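Local structure of putative uncharacterized protein (Ustilago maydis, 4GNX) at residues R112-D116 with Y117-M121. The protein is probably the middle subunit of replication protein A, a heterotrimer that binds single-stranded DNA, and carries an OB fold followed by a long C-terminal helix. Residues are numbered along the deposited sequence; the frame is centred on the assembly and turned at random.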
loop_
_atom_site.group_PDB
_atom_site.type_symbol
_atom_site.label_atom_id
_atom_site.label_comp_id
_atom_site.label_asym_id
_atom_site.label_seq_id
_atom_site.Cartn_x
_atom_site.Cartn_y
_atom_site.Cartn_z
ATOM N N ARG B 112 11.411 -18.100 9.230
ATOM C CA ARG B 112 10.827 -18.902 8.168
ATOM C C ARG B 112 11.454 -18.700 6.770
ATOM O O ARG B 112 11.729 -17.568 6.349
ATOM C CB ARG B 112 9.336 -18.620 8.143
ATOM C CG ARG B 112 8.709 -18.706 6.773
ATOM C CD ARG B 112 7.441 -17.884 6.723
ATOM N NE ARG B 112 7.708 -16.499 6.379
ATOM C CZ ARG B 112 6.751 -15.614 6.161
ATOM N NH1 ARG B 112 5.484 -15.989 6.261
ATOM N NH2 ARG B 112 7.045 -14.368 5.849
ATOM N N PRO B 113 11.704 -19.800 6.054
ATOM C CA PRO B 113 12.087 -19.734 4.660
ATOM C C PRO B 113 11.152 -18.854 3.877
ATOM O O PRO B 113 9.975 -19.167 3.758
ATOM C CB PRO B 113 11.906 -21.163 4.192
ATOM C CG PRO B 113 12.182 -21.977 5.395
ATOM C CD PRO B 113 11.959 -21.128 6.613
ATOM N N VAL B 114 11.692 -17.769 3.348
ATOM C CA VAL B 114 10.984 -16.885 2.440
ATOM C C VAL B 114 10.108 -17.574 1.360
ATOM O O VAL B 114 10.513 -18.565 0.731
ATOM C CB VAL B 114 11.968 -15.894 1.806
ATOM C CG1 VAL B 114 11.369 -15.213 0.585
ATOM C CG2 VAL B 114 12.356 -14.853 2.841
ATOM N N ILE B 115 8.907 -17.008 1.170
ATOM C CA ILE B 115 7.852 -17.562 0.316
ATOM C C ILE B 115 8.282 -17.603 -1.165
ATOM O O ILE B 115 8.371 -18.690 -1.783
ATOM C CB ILE B 115 6.487 -16.800 0.493
ATOM C CG1 ILE B 115 6.125 -16.621 1.983
ATOM C CG2 ILE B 115 5.360 -17.526 -0.242
ATOM C CD1 ILE B 115 4.725 -16.087 2.258
ATOM N N ASP B 116 8.519 -16.406 -1.704
ATOM C CA ASP B 116 9.046 -16.189 -3.036
ATOM C C ASP B 116 10.027 -15.011 -2.940
ATOM O O ASP B 116 10.091 -14.317 -1.918
ATOM C CB ASP B 116 7.901 -15.895 -4.015
ATOM C CG ASP B 116 7.093 -14.646 -3.646
ATOM O OD1 ASP B 116 6.169 -14.251 -4.405
ATOM O OD2 ASP B 116 7.375 -14.040 -2.598
ATOM N N TYR B 117 10.793 -14.793 -3.998
ATOM C CA TYR B 117 11.784 -13.726 -4.023
ATOM C C TYR B 117 11.165 -12.340 -3.928
ATOM O O TYR B 117 11.771 -11.434 -3.364
ATOM C CB TYR B 117 12.646 -13.816 -5.281
ATOM C CG TYR B 117 13.796 -12.882 -5.228
ATOM C CD1 TYR B 117 14.892 -13.164 -4.421
ATOM C CD2 TYR B 117 13.778 -11.693 -5.937
ATOM C CE1 TYR B 117 15.959 -12.295 -4.333
ATOM C CE2 TYR B 117 14.834 -10.813 -5.864
ATOM C CZ TYR B 117 15.933 -11.121 -5.059
ATOM O OH TYR B 117 17.017 -10.262 -4.954
ATOM N N ASN B 118 9.969 -12.168 -4.476
ATOM C CA ASN B 118 9.280 -10.901 -4.372
ATOM C C ASN B 118 9.142 -10.422 -2.940
ATOM O O ASN B 118 9.086 -9.218 -2.706
ATOM C CB ASN B 118 7.900 -10.978 -4.996
ATOM C CG ASN B 118 7.943 -11.162 -6.489
ATOM O OD1 ASN B 118 8.464 -10.314 -7.209
ATOM N ND2 ASN B 118 7.369 -12.257 -6.969
ATOM N N GLU B 119 9.071 -11.332 -1.974
ATOM C CA GLU B 119 9.011 -10.899 -0.596
ATOM C C GLU B 119 10.268 -10.138 -0.177
ATOM O O GLU B 119 10.179 -9.111 0.525
ATOM C CB GLU B 119 8.793 -12.068 0.338
ATOM C CG GLU B 119 8.575 -11.615 1.781
ATOM C CD GLU B 119 8.240 -12.751 2.741
ATOM O OE1 GLU B 119 8.416 -13.952 2.401
ATOM O OE2 GLU B 119 7.795 -12.435 3.859
ATOM N N VAL B 120 11.432 -10.640 -0.597
ATOM C CA VAL B 120 12.704 -9.964 -0.358
ATOM C C VAL B 120 12.636 -8.522 -0.879
ATOM O O VAL B 120 13.055 -7.561 -0.209
ATOM C CB VAL B 120 13.847 -10.665 -1.072
ATOM C CG1 VAL B 120 15.163 -10.044 -0.654
ATOM C CG2 VAL B 120 13.846 -12.165 -0.782
ATOM N N MET B 121 12.069 -8.365 -2.069
ATOM C CA MET B 121 11.927 -7.047 -2.647
ATOM C C MET B 121 10.941 -6.221 -1.857
ATOM O O MET B 121 11.219 -5.084 -1.515
ATOM C CB MET B 121 11.541 -7.153 -4.117
ATOM C CG MET B 121 12.571 -7.929 -4.924
ATOM S SD MET B 121 14.131 -7.022 -5.019
ATOM C CE MET B 121 15.199 -7.783 -3.799
#
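A helix N-cap, made by Asp116 with Glu119, marks the passage from the last strand of the OB fold (110-113) into helix 117-135. The evidence is a bond from Glu119 N to Asp116 OD2 of 3.3 Å, which meets the carboxylate from above its plane. Asp116 turns CG into the position between its backbone N and carbonyl carbon (chi1 60°), folding the carboxylate back over the first helical turn. Glu119 N also reaches Asp116 O at 3.2 Å, so one N-H is shared between two acceptors. The other carboxylate oxygen, Asp116 OD1, receives a weak bond from Asn118 ND2; that amide is also held by Asp90 and Asp92 of a neighbouring subunit.

A classic capping box would return a bond from the Glu119 side chain to the N-H of the cap residue. Here Glu119 OE1 accepts instead from Ile115 N, one residue earlier, in a weak but nearly straight bond (3.3 Å, 170°). Glu119, with CG anti to its N and the chain extended beyond, carries its carboxylate back toward the strand, and Ile115 CG1 and Val114 CG1 lie beside OE1, the latter at 3.7 Å. Val114 CG1 also meets Val120 CG2 at 4.2 Å, an apolar contact; both valines also rest on Val42 and Tyr90, which ties the first helical turn to the barrel.

Phe429 of another subunit packs on Ile115, Asp116 and Glu119. The Tyr117 side chain meets a different chain, where its OH hydrogen-bonds Glu62; such contacts fit a helix that joins the three subunits, as in replication protein A trimers. Glu119 OE2 forms salt bridges with Arg92 and with Arg112, whose NH2 lies 2.9 Å from OE2, the guanidinium and carboxylate planes 69° apart.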